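Local atomic coordinates of protein mini spindles (Drosophila melanogaster, PDB entry 5VJC), a protein that probably binds tubulin through its TOG domains and thereby promotes microtubule dynamics and formation of the mitotic spindle. Residues K25-T30 with R35-E40; R99-N104 with L141-G146; T103-L108 with D147-V152; K110-L115 with R157-Q162. One frame throughout, in Å; residues are numbered along the deposited sequence.

Contact 1: K25-T30 with R35-E40; sequences KVLKWT and REEFTE
Phe38 drives the edge of its ring into one face of Trp29, and this T-shaped pair is the tight half of the contact. The two planes stand at 86°, with Phe38 CD1 3.8 Å from Trp29 CE3. With CG anti to the backbone N (chi1 -161°), the indole of Trp29 is turned toward helix 36-48, and Phe38 O meets its edge near the ring plane, 3.4 Å from Trp29 CZ3. The indole is also held at its NE1, which is hydrogen-bonded to Thr97 OG1 on helix 89-99. Next along the phenyl ring, Phe38 CE1 lies 3.4 Å from Lys28 O, which comes in at the edge, in the ring plane. An alanine in place of Phe38 would probably leave the face of Trp29 without its aromatic partner and let the loop shift against the helix. The solvent side is looser: Leu27 lays CD1 over a face of Phe38, toward the rim, and crosses Glu37 at about a right angle, with Leu27 CD1 3.6 Å from Glu37 CG. Trp29 is the centre of an inverse gamma turn, which sets the indole against the first turn of helix 36-48 in this all-helical HEAT-repeat protein.

Contact 2: R99-N104 with L141-G146; sequences RFYDTN and LLLKIG
Phe100 O receives the ammonium group of Lys144 in a 2.8 Å bond from NZ that arrives nearly along the C=O axis, at 174°. The same NZ donates to a water, 2.9 Å away, which in turn donates to Asp102 O, so one amine ties together two carbonyls of the turn after helix 89-99. Bends at chi2 (-36°) and chi3 (-80°) curl the lysine chain alongside Phe100, bringing Lys144 CD 4.1 Å from Phe100 CB. The phenyl ring itself reaches the end of helix 131-142, where Phe100 CE2 comes within 3.6 Å of Leu141 CA. Farther out, Leu143 CD1 packs obliquely on the phenol of Tyr101, 3.5 Å from Tyr101 CZ, while Tyr101 OH is hydrogen-bonded to His140. The contact thus joins two interhelical turns of the TOG domain's HEAT-repeat array. Its chemistry implies that two loop carbonyls, one directly and one through the water, are served by a single cation from the turn after helix 131-142, whose charge is probably eased by the carbonyl dipole and the water.

Contact 3: T103-L108 with D147-V152; sequences TNPSVL and DPKDAV
Leu108 and Val152 meet at a slant on the first turns of two helices, with Leu108 CB 4.0 Å from Val152 CG2. Each owes the meeting to its rotamer: Val152 places CG1 anti to the backbone N (chi1 177°), which turns CG2 to the leucine, and Leu108 sends CG away from its carbonyl carbon so that CD1 also comes near the same methyl. Nearer solvent, Lys149 runs extended from CB to CE and bends at chi4 (-48°). Its aliphatic part lies obliquely across the proline ring, and Lys149 CE is 3.5 Å from Pro105 CG, closer than usual for two carbons. The contact joins the N-terminal turns of helices 105-124 and 150-166 in the HEAT-repeat array of the TOG domain. Asn104 caps helix 105-124, its OD1 accepting Val107 N on a lone pair in the carbonyl plane, 3.1 Å away. An Asx turn at Asp147 shapes the chain leading to Lys149, the N-cap of helix 150-166: Asp147 OD1 takes the amide N of Lys149 at 2.9 Å, on the anti side and 28° out of the carboxylate plane. Replacing Asp147 with a leucine would probably leave Lys149 N without its acceptor and free the chain ahead of helix 150-166 to turn. The other carboxylate oxygen, Asp147 OD2, stands 4.1 Å from Leu108 CD1, a loose approach at the edge of the apolar patch.

Contact 4: K110-L115 with R157-Q162; sequences KGLEYL and RRVLRQ
Helices 105-124 and 150-166 of the HEAT-repeat array run side by side in the same direction in this buried contact. The axes of segments 110-115 and 157-162 lie at 27° to each other, with a closest approach of 9.4 Å. One methyl carries most of the join. Val159 CG2 reaches between two successive turns of the facing helix, 3.7 Å from Leu115 CB and 3.9 Å from Leu112 CD2. The valine's chi1 of 173° puts CG2 on the side of its own nitrogen, toward the other helix. The side chains of Leu112 and Val159 cross at about a right angle, and the backbone is approached too, since Leu112 O lies 3.7 Å from Val159 CG2. Helix 131-142 adds Leu141, which touches both Leu112 and Val159. One turn on, Gln162 extends beyond CG toward the same helix and gives its NE2 to Val116 O. The chemistry implies an interface held by apolar fit among branched aliphatic groups, with a hydrogen bond from the Gln162 side-chain amide at its end that pairs a buried polar group and probably helps fix the helices lengthwise.

How the contacts relate
From the N terminus, contact 1 comes first and closes a short loop, folding the chain before helix 36-48 back on that helix; its centre lies about 18 Å from that of contact 2, and it touches none of the others. The remaining three span long loops that each enclose helix 131-142 or most of it. Contacts 2 and 3 start from the same stretch, sharing Thr103 and Asn104, and their centres are about 7 Å apart. Contact 4 crosses both, its segments alternating with theirs. Together they tie the turn after helix 89-99 and helix 105-124 to the end of helix 131-142 and to helix 150-166; Phe100 of contact 2 packs on Leu115 of contact 4, and Val152 of contact 3 on Leu112.

Contact 1: K25-T30 with R35-E40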
loop_
_atom_site.group_PDB
_atom_site.type_symbol
_atom_site.label_atom_id
_atom_site.label_comp_id
_atom_site.label_asym_id
_atom_site.label_seq_id
_atom_site.Cartn_x
_atom_site.Cartn_y
_atom_site.Cartn_z
ATOM N N LYS A 25 -7.488 -12.479 -19.909
ATOM C CA LYS A 25 -7.321 -13.931 -19.921
ATOM C C LYS A 25 -7.126 -14.515 -18.522
ATOM O O LYS A 25 -7.276 -15.723 -18.315
ATOM C CB LYS A 25 -6.147 -14.311 -20.814
ATOM C CG LYS A 25 -6.394 -13.972 -22.288
ATOM C CD LYS A 25 -5.192 -14.309 -23.144
ATOM C CE LYS A 25 -5.333 -13.739 -24.557
ATOM N NZ LYS A 25 -4.211 -14.188 -25.431
ATOM N N VAL A 26 -6.789 -13.655 -17.565
ATOM C CA VAL A 26 -6.681 -14.068 -16.173
ATOM C C VAL A 26 -7.336 -13.010 -15.315
ATOM O O VAL A 26 -7.480 -11.858 -15.738
ATOM C CB VAL A 26 -5.224 -14.252 -15.715
ATOM C CG1 VAL A 26 -4.536 -15.363 -16.515
ATOM C CG2 VAL A 26 -4.469 -12.901 -15.826
ATOM N N LEU A 27 -7.735 -13.401 -14.112
ATOM C CA LEU A 27 -8.350 -12.471 -13.174
ATOM C C LEU A 27 -7.467 -11.264 -12.915
ATOM O O LEU A 27 -6.263 -11.395 -12.711
ATOM C CB LEU A 27 -8.655 -13.171 -11.846
ATOM C CG LEU A 27 -9.707 -14.271 -11.959
ATOM C CD1 LEU A 27 -9.782 -15.108 -10.697
ATOM C CD2 LEU A 27 -11.055 -13.643 -12.264
ATOM N N LYS A 28 -8.066 -10.083 -12.923
ATOM C CA LYS A 28 -7.358 -8.918 -12.434
ATOM C C LYS A 28 -7.114 -9.077 -10.929
ATOM O O LYS A 28 -7.998 -9.516 -10.188
ATOM C CB LYS A 28 -8.145 -7.649 -12.739
ATOM C CG LYS A 28 -7.304 -6.398 -12.703
ATOM C CD LYS A 28 -8.181 -5.174 -12.844
ATOM C CE LYS A 28 -7.412 -3.908 -12.501
ATOM N NZ LYS A 28 -8.358 -2.844 -12.057
ATOM N N TRP A 29 -5.903 -8.749 -10.484
ATOM C CA TRP A 29 -5.544 -8.925 -9.082
ATOM C C TRP A 29 -6.152 -7.850 -8.196
ATOM O O TRP A 29 -5.459 -6.932 -7.739
ATOM C CB TRP A 29 -4.031 -8.930 -8.907
ATOM C CG TRP A 29 -3.615 -9.554 -7.606
ATOM C CD1 TRP A 29 -3.281 -8.907 -6.440
ATOM C CD2 TRP A 29 -3.500 -10.966 -7.334
ATOM N NE1 TRP A 29 -2.952 -9.832 -5.470
ATOM C CE2 TRP A 29 -3.084 -11.099 -5.993
ATOM C CE3 TRP A 29 -3.702 -12.125 -8.104
ATOM C CZ2 TRP A 29 -2.859 -12.350 -5.400
ATOM C CZ3 TRP A 29 -3.488 -13.376 -7.503
ATOM C CH2 TRP A 29 -3.077 -13.474 -6.165
ATOM N N THR A 30 -7.449 -7.977 -7.949
ATOM C CA THR A 30 -8.190 -7.026 -7.131
ATOM C C THR A 30 -9.302 -7.774 -6.416
ATOM O O THR A 30 -9.987 -8.597 -7.027
ATOM C CB THR A 30 -8.792 -5.876 -7.972
ATOM O OG1 THR A 30 -9.710 -5.132 -7.165
ATOM C CG2 THR A 30 -9.545 -6.426 -9.172
ATOM N N ARG A 35 -9.868 -15.162 -2.318
ATOM C CA ARG A 35 -10.341 -16.535 -2.249
ATOM C C ARG A 35 -9.448 -17.417 -3.120
ATOM O O ARG A 35 -8.450 -16.942 -3.658
ATOM C CB ARG A 35 -11.801 -16.612 -2.680
ATOM C CG ARG A 35 -12.720 -15.754 -1.813
ATOM C CD ARG A 35 -12.685 -16.209 -0.349
ATOM N NE ARG A 35 -13.528 -15.373 0.501
ATOM C CZ ARG A 35 -13.640 -15.517 1.821
ATOM N NH1 ARG A 35 -12.957 -16.466 2.450
ATOM N NH2 ARG A 35 -14.436 -14.712 2.512
ATOM N N GLU A 36 -9.808 -18.687 -3.270
ATOM C CA GLU A 36 -8.880 -19.683 -3.801
ATOM C C GLU A 36 -8.575 -19.487 -5.290
ATOM O O GLU A 36 -7.525 -19.909 -5.759
ATOM C CB GLU A 36 -9.419 -21.115 -3.574
ATOM C CG GLU A 36 -8.393 -22.208 -3.969
ATOM C CD GLU A 36 -8.904 -23.645 -3.822
ATOM O OE1 GLU A 36 -9.888 -24.001 -4.499
ATOM O OE2 GLU A 36 -8.314 -24.426 -3.037
ATOM N N GLU A 37 -9.481 -18.862 -6.036
ATOM C CA GLU A 37 -9.221 -18.633 -7.450
ATOM C C GLU A 37 -7.987 -17.748 -7.617
ATOM O O GLU A 37 -7.257 -17.890 -8.589
ATOM C CB GLU A 37 -10.423 -18.003 -8.161
ATOM C CG GLU A 37 -10.834 -16.629 -7.650
ATOM C CD GLU A 37 -11.957 -16.677 -6.617
ATOM O OE1 GLU A 37 -12.105 -17.713 -5.920
ATOM O OE2 GLU A 37 -12.699 -15.672 -6.509
ATOM N N PHE A 38 -7.732 -16.867 -6.652
ATOM C CA PHE A 38 -6.547 -16.020 -6.733
ATOM C C PHE A 38 -5.305 -16.805 -6.347
ATOM O O PHE A 38 -4.274 -16.681 -6.976
ATOM C CB PHE A 38 -6.726 -14.764 -5.876
ATOM C CG PHE A 38 -7.737 -13.803 -6.453
ATOM C CD1 PHE A 38 -7.395 -12.968 -7.505
ATOM C CD2 PHE A 38 -9.046 -13.778 -5.977
ATOM C CE1 PHE A 38 -8.317 -12.109 -8.056
ATOM C CE2 PHE A 38 -9.974 -12.907 -6.526
ATOM C CZ PHE A 38 -9.605 -12.077 -7.572
ATOM N N THR A 39 -5.417 -17.660 -5.342
ATOM C CA THR A 39 -4.291 -18.500 -4.969
ATOM C C THR A 39 -3.908 -19.460 -6.119
ATOM O O THR A 39 -2.728 -19.654 -6.407
ATOM C CB THR A 39 -4.625 -19.273 -3.684
ATOM O OG1 THR A 39 -4.755 -18.324 -2.621
ATOM C CG2 THR A 39 -3.534 -20.254 -3.340
ATOM N N GLU A 40 -4.900 -20.017 -6.802
ATOM C CA GLU A 40 -4.626 -20.951 -7.907
ATOM C C GLU A 40 -4.022 -20.252 -9.115
ATOM O O GLU A 40 -3.090 -20.764 -9.735
ATOM C CB GLU A 40 -5.900 -21.698 -8.320
ATOM C CG GLU A 40 -6.371 -22.691 -7.258
ATOM C CD GLU A 40 -5.201 -23.452 -6.638
ATOM O OE1 GLU A 40 -4.457 -24.116 -7.401
ATOM O OE2 GLU A 40 -5.009 -23.358 -5.398
#

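Contact 2: R99-N104 with L141-G146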
loop_
_atom_site.group_PDB
_atom_site.type_symbol
_atom_site.label_atom_id
_atom_site.label_comp_id
_atom_site.label_asym_id
_atom_site.label_seq_id
_atom_site.Cartn_x
_atom_site.Cartn_y
_atom_site.Cartn_z
ATOM N N ARG A 99 -0.471 -12.662 2.010
ATOM C CA ARG A 99 0.001 -12.667 3.394
ATOM C C ARG A 99 -0.483 -11.476 4.222
ATOM O O ARG A 99 -0.434 -11.507 5.455
ATOM C CB ARG A 99 1.537 -12.705 3.429
ATOM C CG ARG A 99 2.081 -14.064 3.017
ATOM C CD ARG A 99 1.202 -15.116 3.650
ATOM N NE ARG A 99 1.234 -16.421 3.000
ATOM C CZ ARG A 99 0.937 -16.652 1.728
ATOM N NH1 ARG A 99 0.619 -15.653 0.916
ATOM N NH2 ARG A 99 0.987 -17.894 1.250
ATOM N N PHE A 100 -0.933 -10.422 3.554
ATOM C CA PHE A 100 -1.475 -9.281 4.283
ATOM C C PHE A 100 -2.830 -9.603 4.914
ATOM O O PHE A 100 -3.259 -8.914 5.835
ATOM C CB PHE A 100 -1.596 -8.065 3.371
ATOM C CG PHE A 100 -0.266 -7.483 2.955
ATOM C CD1 PHE A 100 0.890 -7.782 3.653
ATOM C CD2 PHE A 100 -0.177 -6.649 1.850
ATOM C CE1 PHE A 100 2.121 -7.242 3.270
ATOM C CE2 PHE A 100 1.049 -6.105 1.458
ATOM C CZ PHE A 100 2.195 -6.404 2.171
ATOM N N TYR A 101 -3.504 -10.641 4.424
ATOM C CA TYR A 101 -4.814 -11.012 4.966
ATOM C C TYR A 101 -4.721 -12.088 6.044
ATOM O O TYR A 101 -5.688 -12.347 6.760
ATOM C CB TYR A 101 -5.737 -11.463 3.841
ATOM C CG TYR A 101 -6.118 -10.310 2.955
ATOM C CD1 TYR A 101 -5.309 -9.937 1.886
ATOM C CD2 TYR A 101 -7.251 -9.555 3.217
ATOM C CE1 TYR A 101 -5.637 -8.865 1.077
ATOM C CE2 TYR A 101 -7.586 -8.477 2.417
ATOM C CZ TYR A 101 -6.778 -8.143 1.346
ATOM O OH TYR A 101 -7.111 -7.082 0.545
ATOM N N ASP A 102 -3.552 -12.704 6.169
ATOM C CA ASP A 102 -3.319 -13.641 7.260
ATOM C C ASP A 102 -3.094 -12.858 8.543
ATOM O O ASP A 102 -2.695 -11.690 8.511
ATOM C CB ASP A 102 -2.131 -14.559 6.953
ATOM C CG ASP A 102 -2.345 -15.405 5.684
ATOM O OD1 ASP A 102 -3.482 -15.454 5.156
ATOM O OD2 ASP A 102 -1.367 -16.036 5.227
ATOM N N THR A 103 -3.363 -13.494 9.675
ATOM C CA THR A 103 -3.373 -12.783 10.949
ATOM C C THR A 103 -2.058 -12.881 11.696
ATOM O O THR A 103 -2.022 -12.659 12.908
ATOM C CB THR A 103 -4.481 -13.307 11.894
ATOM O OG1 THR A 103 -4.250 -14.691 12.175
ATOM C CG2 THR A 103 -5.863 -13.142 11.267
ATOM N N ASN A 104 -0.972 -13.214 11.008
ATOM C CA ASN A 104 0.258 -13.406 11.758
ATOM C C ASN A 104 1.170 -12.185 11.720
ATOM O O ASN A 104 1.625 -11.765 10.653
ATOM C CB ASN A 104 1.009 -14.628 11.257
ATOM C CG ASN A 104 2.064 -15.069 12.232
ATOM O OD1 ASN A 104 3.177 -14.549 12.232
ATOM N ND2 ASN A 104 1.717 -16.016 13.093
ATOM N N LEU A 141 -1.513 -3.334 0.619
ATOM C CA LEU A 141 -0.549 -2.838 1.588
ATOM C C LEU A 141 -1.215 -1.827 2.521
ATOM O O LEU A 141 -1.085 -1.923 3.731
ATOM C CB LEU A 141 0.641 -2.195 0.880
ATOM C CG LEU A 141 1.611 -1.338 1.680
ATOM C CD1 LEU A 141 2.467 -2.223 2.590
ATOM C CD2 LEU A 141 2.498 -0.460 0.689
ATOM N N LEU A 142 -1.951 -0.881 1.941
ATOM C CA LEU A 142 -2.574 0.184 2.721
ATOM C C LEU A 142 -3.562 -0.328 3.765
ATOM O O LEU A 142 -3.759 0.319 4.795
ATOM C CB LEU A 142 -3.275 1.177 1.804
ATOM C CG LEU A 142 -2.378 2.337 1.379
ATOM C CD1 LEU A 142 -2.934 2.974 0.122
ATOM C CD2 LEU A 142 -2.297 3.370 2.507
ATOM N N LEU A 143 -4.178 -1.480 3.494
ATOM C CA LEU A 143 -5.066 -2.138 4.449
ATOM C C LEU A 143 -4.427 -2.348 5.805
ATOM O O LEU A 143 -5.117 -2.362 6.810
ATOM C CB LEU A 143 -5.534 -3.497 3.917
ATOM C CG LEU A 143 -6.707 -3.447 2.936
ATOM C CD1 LEU A 143 -7.137 -4.867 2.614
ATOM C CD2 LEU A 143 -7.889 -2.638 3.499
ATOM N N LYS A 144 -3.112 -2.527 5.827
ATOM C CA LYS A 144 -2.411 -2.768 7.076
ATOM C C LYS A 144 -1.937 -1.476 7.776
ATOM O O LYS A 144 -1.358 -1.541 8.859
ATOM C CB LYS A 144 -1.208 -3.682 6.836
ATOM C CG LYS A 144 -1.491 -4.962 6.060
ATOM C CD LYS A 144 -2.853 -5.574 6.375
ATOM C CE LYS A 144 -2.851 -6.365 7.644
ATOM N NZ LYS A 144 -4.142 -7.118 7.751
ATOM N N ILE A 145 -2.174 -0.312 7.186
ATOM C CA ILE A 145 -1.598 0.902 7.781
ATOM C C ILE A 145 -2.293 1.211 9.112
ATOM O O ILE A 145 -1.745 1.914 9.966
ATOM C CB ILE A 145 -1.679 2.131 6.862
ATOM C CG1 ILE A 145 -0.597 3.149 7.252
ATOM C CG2 ILE A 145 -3.073 2.769 6.903
ATOM C CD1 ILE A 145 -0.525 4.366 6.345
ATOM N N GLY A 146 -3.472 0.632 9.306
ATOM C CA GLY A 146 -4.198 0.820 10.546
ATOM C C GLY A 146 -4.105 -0.373 11.478
ATOM O O GLY A 146 -4.922 -0.507 12.384
HETATM O O HOH W 1 -3.968 -9.382 9.497
#

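Contact 3: T103-L108 with D147-V152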
loop_
_atom_site.group_PDB
_atom_site.type_symbol
_atom_site.label_atom_id
_atom_site.label_comp_id
_atom_site.label_asym_id
_atom_site.label_seq_id
_atom_site.Cartn_x
_atom_site.Cartn_y
_atom_site.Cartn_z
ATOM N N THR A 103 -3.363 -13.494 9.675
ATOM C CA THR A 103 -3.373 -12.783 10.949
ATOM C C THR A 103 -2.058 -12.881 11.696
ATOM O O THR A 103 -2.022 -12.659 12.908
ATOM C CB THR A 103 -4.481 -13.307 11.894
ATOM O OG1 THR A 103 -4.250 -14.691 12.175
ATOM C CG2 THR A 103 -5.863 -13.142 11.267
ATOM N N ASN A 104 -0.972 -13.214 11.008
ATOM C CA ASN A 104 0.258 -13.406 11.758
ATOM C C ASN A 104 1.170 -12.185 11.720
ATOM O O ASN A 104 1.625 -11.765 10.653
ATOM C CB ASN A 104 1.009 -14.628 11.257
ATOM C CG ASN A 104 2.064 -15.069 12.232
ATOM O OD1 ASN A 104 3.177 -14.549 12.232
ATOM N ND2 ASN A 104 1.717 -16.016 13.093
ATOM N N PRO A 105 1.416 -11.599 12.894
ATOM C CA PRO A 105 2.261 -10.409 13.031
ATOM C C PRO A 105 3.708 -10.658 12.624
ATOM O O PRO A 105 4.332 -9.746 12.080
ATOM C CB PRO A 105 2.167 -10.080 14.529
ATOM C CG PRO A 105 0.893 -10.731 14.984
ATOM C CD PRO A 105 0.774 -11.976 14.170
ATOM N N SER A 106 4.239 -11.850 12.895
ATOM C CA SER A 106 5.614 -12.137 12.516
ATOM C C SER A 106 5.743 -12.069 10.993
ATOM O O SER A 106 6.697 -11.500 10.465
ATOM C CB SER A 106 6.061 -13.515 13.020
ATOM O OG SER A 106 5.936 -13.604 14.428
ATOM N N VAL A 107 4.770 -12.643 10.297
ATOM C CA VAL A 107 4.824 -12.688 8.832
ATOM C C VAL A 107 4.712 -11.267 8.272
ATOM O O VAL A 107 5.426 -10.895 7.333
ATOM C CB VAL A 107 3.710 -13.596 8.241
ATOM C CG1 VAL A 107 3.655 -13.452 6.733
ATOM C CG2 VAL A 107 3.950 -15.055 8.621
ATOM N N LEU A 108 3.853 -10.451 8.877
ATOM C CA LEU A 108 3.715 -9.079 8.413
ATOM C C LEU A 108 5.017 -8.293 8.613
ATOM O O LEU A 108 5.491 -7.630 7.690
ATOM C CB LEU A 108 2.536 -8.395 9.100
ATOM C CG LEU A 108 1.161 -9.024 8.868
ATOM C CD1 LEU A 108 0.101 -8.347 9.747
ATOM C CD2 LEU A 108 0.766 -8.928 7.418
ATOM N N ASP A 147 -3.122 -1.244 11.260
ATOM C CA ASP A 147 -2.982 -2.453 12.087
ATOM C C ASP A 147 -2.901 -2.114 13.590
ATOM O O ASP A 147 -2.369 -1.065 13.950
ATOM C CB ASP A 147 -1.735 -3.225 11.664
ATOM C CG ASP A 147 -1.761 -4.677 12.114
ATOM O OD1 ASP A 147 -1.160 -4.991 13.165
ATOM O OD2 ASP A 147 -2.393 -5.492 11.417
ATOM N N PRO A 148 -3.435 -2.996 14.464
ATOM C CA PRO A 148 -3.267 -2.858 15.917
ATOM C C PRO A 148 -1.803 -2.740 16.338
ATOM O O PRO A 148 -1.513 -2.103 17.350
ATOM C CB PRO A 148 -3.866 -4.156 16.473
ATOM C CG PRO A 148 -4.822 -4.631 15.438
ATOM C CD PRO A 148 -4.349 -4.101 14.111
ATOM N N LYS A 149 -0.891 -3.347 15.577
ATOM C CA LYS A 149 0.502 -3.413 15.999
ATOM C C LYS A 149 1.388 -2.344 15.394
ATOM O O LYS A 149 1.453 -2.154 14.163
ATOM C CB LYS A 149 1.076 -4.795 15.706
ATOM C CG LYS A 149 0.467 -5.841 16.622
ATOM C CD LYS A 149 1.138 -7.172 16.504
ATOM C CE LYS A 149 0.327 -8.211 17.285
ATOM N NZ LYS A 149 -0.029 -7.731 18.645
ATOM N N ASP A 150 2.067 -1.644 16.299
ATOM C CA ASP A 150 2.990 -0.570 15.966
ATOM C C ASP A 150 4.021 -0.936 14.882
ATOM O O ASP A 150 4.255 -0.163 13.954
ATOM C CB ASP A 150 3.720 -0.140 17.233
ATOM C CG ASP A 150 4.558 1.075 17.028
ATOM O OD1 ASP A 150 4.050 2.183 17.284
ATOM O OD2 ASP A 150 5.726 0.925 16.622
ATOM N N ALA A 151 4.645 -2.105 14.995
ATOM C CA ALA A 151 5.717 -2.442 14.052
ATOM C C ALA A 151 5.163 -2.681 12.640
ATOM O O ALA A 151 5.834 -2.381 11.650
ATOM C CB ALA A 151 6.488 -3.649 14.519
ATOM N N VAL A 152 3.942 -3.205 12.562
ATOM C CA VAL A 152 3.266 -3.367 11.268
ATOM C C VAL A 152 2.958 -2.006 10.638
ATOM O O VAL A 152 3.285 -1.771 9.469
ATOM C CB VAL A 152 1.967 -4.171 11.392
ATOM C CG1 VAL A 152 1.256 -4.244 10.046
ATOM C CG2 VAL A 152 2.259 -5.584 11.904
#

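Contact 4: K110-L115 with R157-Q162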
loop_
_atom_site.group_PDB
_atom_site.type_symbol
_atom_site.label_atom_id
_atom_site.label_comp_id
_atom_site.label_asym_id
_atom_site.label_seq_id
_atom_site.Cartn_x
_atom_site.Cartn_y
_atom_site.Cartn_z
ATOM N N LYS A 110 8.237 -9.311 9.089
ATOM C CA LYS A 110 9.325 -9.804 8.259
ATOM C C LYS A 110 9.046 -9.570 6.755
ATOM O O LYS A 110 9.958 -9.213 6.025
ATOM C CB LYS A 110 9.577 -11.286 8.543
ATOM C CG LYS A 110 9.999 -11.577 9.996
ATOM C CD LYS A 110 11.243 -10.765 10.384
ATOM C CE LYS A 110 12.517 -11.441 9.892
ATOM N NZ LYS A 110 13.723 -10.643 10.270
ATOM N N GLY A 111 7.802 -9.753 6.306
ATOM C CA GLY A 111 7.454 -9.436 4.913
ATOM C C GLY A 111 7.662 -7.953 4.595
ATOM O O GLY A 111 8.185 -7.583 3.537
ATOM N N LEU A 112 7.263 -7.092 5.524
ATOM C CA LEU A 112 7.481 -5.655 5.337
ATOM C C LEU A 112 8.968 -5.299 5.322
ATOM O O LEU A 112 9.374 -4.506 4.512
ATOM C CB LEU A 112 6.734 -4.853 6.410
ATOM C CG LEU A 112 5.219 -4.869 6.173
ATOM C CD1 LEU A 112 4.432 -4.467 7.432
ATOM C CD2 LEU A 112 4.855 -3.984 4.985
ATOM N N GLU A 113 9.777 -5.887 6.203
ATOM C CA GLU A 113 11.232 -5.670 6.152
ATOM C C GLU A 113 11.831 -6.062 4.807
ATOM O O GLU A 113 12.668 -5.360 4.272
ATOM C CB GLU A 113 11.967 -6.488 7.214
ATOM C CG GLU A 113 12.162 -5.858 8.560
ATOM C CD GLU A 113 12.959 -6.782 9.481
ATOM O OE1 GLU A 113 13.777 -7.580 8.958
ATOM O OE2 GLU A 113 12.759 -6.718 10.713
ATOM N N TYR A 114 11.446 -7.235 4.312
ATOM C CA TYR A 114 11.874 -7.689 2.984
ATOM C C TYR A 114 11.500 -6.674 1.924
ATOM O O TYR A 114 12.321 -6.274 1.101
ATOM C CB TYR A 114 11.250 -9.049 2.656
ATOM C CG TYR A 114 11.465 -9.513 1.210
ATOM C CD1 TYR A 114 12.746 -9.643 0.679
ATOM C CD2 TYR A 114 10.383 -9.829 0.392
ATOM C CE1 TYR A 114 12.940 -10.075 -0.631
ATOM C CE2 TYR A 114 10.575 -10.269 -0.919
ATOM C CZ TYR A 114 11.847 -10.388 -1.421
ATOM O OH TYR A 114 12.022 -10.808 -2.733
ATOM N N LEU A 115 10.252 -6.237 1.961
ATOM C CA LEU A 115 9.762 -5.259 0.992
ATOM C C LEU A 115 10.585 -3.981 0.980
ATOM O O LEU A 115 10.787 -3.387 -0.085
ATOM C CB LEU A 115 8.294 -4.922 1.278
ATOM C CG LEU A 115 7.334 -5.967 0.715
ATOM C CD1 LEU A 115 5.990 -5.822 1.387
ATOM C CD2 LEU A 115 7.206 -5.791 -0.814
ATOM N N ARG A 157 4.099 2.046 6.470
ATOM C CA ARG A 157 4.436 3.417 6.143
ATOM C C ARG A 157 5.798 3.506 5.426
ATOM O O ARG A 157 5.958 4.250 4.456
ATOM C CB ARG A 157 4.426 4.266 7.438
ATOM C CG ARG A 157 4.448 5.796 7.272
ATOM C CD ARG A 157 3.452 6.473 8.283
ATOM N NE ARG A 157 3.502 5.812 9.578
ATOM C CZ ARG A 157 2.442 5.569 10.341
ATOM N NH1 ARG A 157 1.240 5.968 9.949
ATOM N NH2 ARG A 157 2.596 4.938 11.501
ATOM N N ARG A 158 6.782 2.749 5.897
ATOM C CA ARG A 158 8.130 2.801 5.319
ATOM C C ARG A 158 8.119 2.319 3.856
ATOM O O ARG A 158 8.689 2.962 2.952
ATOM C CB ARG A 158 9.089 1.958 6.168
ATOM C CG ARG A 158 10.493 1.813 5.615
ATOM C CD ARG A 158 11.424 2.962 5.977
ATOM N NE ARG A 158 12.826 2.645 5.690
ATOM C CZ ARG A 158 13.428 2.867 4.518
ATOM N NH1 ARG A 158 12.764 3.423 3.509
ATOM N NH2 ARG A 158 14.707 2.541 4.352
ATOM N N VAL A 159 7.449 1.195 3.631
ATOM C CA VAL A 159 7.267 0.656 2.276
ATOM C C VAL A 159 6.450 1.622 1.428
ATOM O O VAL A 159 6.814 1.916 0.307
ATOM C CB VAL A 159 6.563 -0.736 2.324
ATOM C CG1 VAL A 159 6.204 -1.248 0.888
ATOM C CG2 VAL A 159 7.428 -1.746 3.073
ATOM N N LEU A 160 5.335 2.117 1.958
ATOM C CA LEU A 160 4.504 3.026 1.173
ATOM C C LEU A 160 5.314 4.254 0.720
ATOM O O LEU A 160 5.176 4.750 -0.416
ATOM C CB LEU A 160 3.276 3.468 1.968
ATOM C CG LEU A 160 2.214 4.233 1.164
ATOM C CD1 LEU A 160 1.407 3.306 0.240
ATOM C CD2 LEU A 160 1.277 5.001 2.074
ATOM N N ARG A 161 6.221 4.705 1.578
ATOM C CA ARG A 161 6.969 5.916 1.243
ATOM C C ARG A 161 8.149 5.639 0.328
ATOM O O ARG A 161 8.769 6.571 -0.183
ATOM C CB ARG A 161 7.404 6.615 2.520
ATOM C CG ARG A 161 6.192 7.246 3.201
ATOM C CD ARG A 161 6.528 7.853 4.554
ATOM N NE ARG A 161 5.310 8.280 5.229
ATOM C CZ ARG A 161 5.287 8.984 6.359
ATOM N NH1 ARG A 161 6.426 9.375 6.922
ATOM N NH2 ARG A 161 4.119 9.325 6.899
ATOM N N GLN A 162 8.411 4.358 0.082
ATOM C CA GLN A 162 9.268 3.948 -1.016
ATOM C C GLN A 162 8.482 3.782 -2.318
ATOM O O GLN A 162 8.976 4.122 -3.373
ATOM C CB GLN A 162 9.962 2.633 -0.695
ATOM C CG GLN A 162 10.952 2.713 0.443
ATOM C CD GLN A 162 11.487 1.352 0.744
ATOM O OE1 GLN A 162 10.720 0.435 1.099
ATOM N NE2 GLN A 162 12.794 1.174 0.543
#